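Local structure of Non-structural protein 3 (Porcine deltacoronavirus, 6LN0) at residues A[171-176]-A[207-212]. The protein is a viral nonstructural protein that binds a zinc ion and probably combines a macro domain with a papain-like protease domain. Residues are numbered along the deposited sequence; the frame is centred on the assembly and turned at random.
Sequences RTTTDY and GQIYLE
Thr173 O accepts the shortest bond of the contact, from Glu212 N at 2.8 Å. Leu211 CA gives the same oxygen a C-H contact, and Leu211 CD1 lies against it. Thr173 N in turn donates to Tyr210 O at 2.9 Å. Tyr210 N donates to Arg171 O, also at 2.9 Å. These bonds join strands 168-173 and 209-212 side by side in parallel, with Thr172 level with Tyr210 and Thr173 with Leu211.

The two branches of Thr173 do different work. With chi1 at -179°, OG1 stands opposite the backbone N. There Thr173 OG1 accepts a bond from Asp175 N at 2.9 Å, forming an ST turn. A weak bond from Tyr176 N reaches the same hydroxyl, which also bonds to Gln178 O. The methyl Thr173 CG2 lies 3.7 Å from the plane of the Tyr176 ring, over its centre, a CH-pi type of packing. Thr173 CG2 also meets Ile209 CG2 at 3.8 Å. Ile209 CG2 reaches Tyr176 CE1 at 4.0 Å. The Tyr176 ring, folded back over Thr173 CG2, thus touches both Thr173 of its own segment and Ile209 of the other. Leu211 and Tyr176 both rest on helix 228-237.

Such a parallel pair of central strands, flanked here by 180-184 and 194-195, is consistent with the beta-grasp of the ubiquitin-like domain found at the start of coronavirus papain-like proteases.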
loop_
_atom_site.group_PDB
_atom_site.type_symbol
_atom_site.label_atom_id
_atom_site.label_comp_id
_atom_site.label_asym_id
_atom_site.label_seq_id
_atom_site.Cartn_x
_atom_site.Cartn_y
_atom_site.Cartn_z
ATOM N N ARG A 171 -2.938 8.813 2.569
ATOM C CA ARG A 171 -1.998 8.722 3.683
ATOM C C ARG A 171 -1.153 7.473 3.503
ATOM O O ARG A 171 -1.695 6.376 3.342
ATOM C CB ARG A 171 -2.727 8.680 5.025
ATOM C CG ARG A 171 -3.791 9.765 5.160
ATOM C CD ARG A 171 -4.013 10.155 6.598
ATOM N NE ARG A 171 -2.852 10.844 7.164
ATOM C CZ ARG A 171 -2.670 11.083 8.467
ATOM N NH1 ARG A 171 -3.570 10.678 9.359
ATOM N NH2 ARG A 171 -1.575 11.721 8.879
ATOM N N THR A 172 0.168 7.645 3.530
ATOM C CA THR A 172 1.109 6.589 3.201
ATOM C C THR A 172 2.260 6.597 4.192
ATOM O O THR A 172 2.545 7.617 4.831
ATOM C CB THR A 172 1.710 6.745 1.792
ATOM O OG1 THR A 172 2.797 7.680 1.843
ATOM C CG2 THR A 172 0.689 7.225 0.809
ATOM N N THR A 173 2.956 5.456 4.266
ATOM C CA THR A 173 4.128 5.340 5.117
ATOM C C THR A 173 5.060 4.295 4.514
ATOM O O THR A 173 4.623 3.397 3.786
ATOM C CB THR A 173 3.720 4.967 6.575
ATOM O OG1 THR A 173 4.880 4.873 7.421
ATOM C CG2 THR A 173 2.966 3.618 6.627
ATOM N N THR A 174 6.350 4.418 4.805
ATOM C CA THR A 174 7.282 3.324 4.546
ATOM C C THR A 174 7.677 2.605 5.835
ATOM O O THR A 174 8.430 1.627 5.793
ATOM C CB THR A 174 8.526 3.849 3.806
ATOM O OG1 THR A 174 9.317 4.643 4.692
ATOM C CG2 THR A 174 8.125 4.720 2.612
ATOM N N ASP A 175 7.046 2.984 6.943
ATOM C CA ASP A 175 7.652 3.106 8.259
ATOM C C ASP A 175 6.777 2.564 9.388
ATOM O O ASP A 175 7.262 1.965 10.353
ATOM C CB ASP A 175 7.885 4.603 8.524
ATOM C CG ASP A 175 9.271 4.890 8.960
ATOM O OD1 ASP A 175 10.017 3.910 9.086
ATOM O OD2 ASP A 175 9.615 6.077 9.183
ATOM N N TYR A 176 5.484 2.841 9.279
ATOM C CA TYR A 176 4.613 3.070 10.423
ATOM C C TYR A 176 5.316 3.878 11.524
ATOM O O TYR A 176 5.073 3.689 12.717
ATOM C CB TYR A 176 4.054 1.724 10.889
ATOM C CG TYR A 176 2.886 1.386 10.003
ATOM C CD1 TYR A 176 1.649 1.997 10.221
ATOM C CD2 TYR A 176 3.025 0.551 8.885
ATOM C CE1 TYR A 176 0.564 1.744 9.409
ATOM C CE2 TYR A 176 1.934 0.288 8.055
ATOM C CZ TYR A 176 0.702 0.898 8.330
ATOM O OH TYR A 176 -0.422 0.698 7.553
ATOM N N GLY A 207 -8.514 8.656 4.644
ATOM C CA GLY A 207 -8.121 8.571 6.030
ATOM C C GLY A 207 -7.261 7.382 6.385
ATOM O O GLY A 207 -6.585 7.409 7.426
ATOM N N GLN A 208 -7.254 6.347 5.554
ATOM C CA GLN A 208 -6.578 5.105 5.857
ATOM C C GLN A 208 -5.113 5.191 5.441
ATOM O O GLN A 208 -4.762 5.833 4.445
ATOM C CB GLN A 208 -7.285 3.949 5.151
ATOM C CG GLN A 208 -6.508 2.647 5.095
ATOM C CD GLN A 208 -7.356 1.497 4.588
ATOM O OE1 GLN A 208 -8.589 1.571 4.600
ATOM N NE2 GLN A 208 -6.702 0.413 4.159
ATOM N N ILE A 209 -4.253 4.552 6.227
ATOM C CA ILE A 209 -2.819 4.604 6.004
ATOM C C ILE A 209 -2.399 3.374 5.220
ATOM O O ILE A 209 -2.786 2.251 5.561
ATOM C CB ILE A 209 -2.060 4.690 7.329
ATOM C CG1 ILE A 209 -2.543 5.890 8.136
ATOM C CG2 ILE A 209 -0.583 4.756 7.068
ATOM C CD1 ILE A 209 -1.806 6.012 9.453
ATOM N N TYR A 210 -1.611 3.581 4.173
ATOM C CA TYR A 210 -1.189 2.519 3.283
ATOM C C TYR A 210 0.328 2.445 3.294
ATOM O O TYR A 210 1.019 3.461 3.448
ATOM C CB TYR A 210 -1.693 2.748 1.839
ATOM C CG TYR A 210 -3.186 2.637 1.683
ATOM C CD1 TYR A 210 -3.782 1.407 1.438
ATOM C CD2 TYR A 210 -4.004 3.760 1.782
ATOM C CE1 TYR A 210 -5.142 1.296 1.303
ATOM C CE2 TYR A 210 -5.359 3.656 1.656
ATOM C CZ TYR A 210 -5.927 2.424 1.405
ATOM O OH TYR A 210 -7.294 2.307 1.273
ATOM N N LEU A 211 0.844 1.236 3.153
ATOM C CA LEU A 211 2.279 1.064 2.978
ATOM C C LEU A 211 2.624 1.433 1.537
ATOM O O LEU A 211 2.060 0.871 0.590
ATOM C CB LEU A 211 2.695 -0.374 3.297
ATOM C CG LEU A 211 4.197 -0.687 3.337
ATOM C CD1 LEU A 211 4.917 0.104 4.439
ATOM C CD2 LEU A 211 4.434 -2.170 3.526
ATOM N N GLU A 212 3.513 2.400 1.372
ATOM C CA GLU A 212 4.065 2.727 0.068
ATOM C C GLU A 212 5.230 1.790 -0.180
ATOM O O GLU A 212 6.297 1.942 0.411
ATOM C CB GLU A 212 4.513 4.179 0.035
ATOM C CG GLU A 212 5.448 4.512 -1.123
ATOM C CD GLU A 212 5.231 5.926 -1.641
ATOM O OE1 GLU A 212 4.395 6.645 -1.032
ATOM O OE2 GLU A 212 5.885 6.301 -2.656
#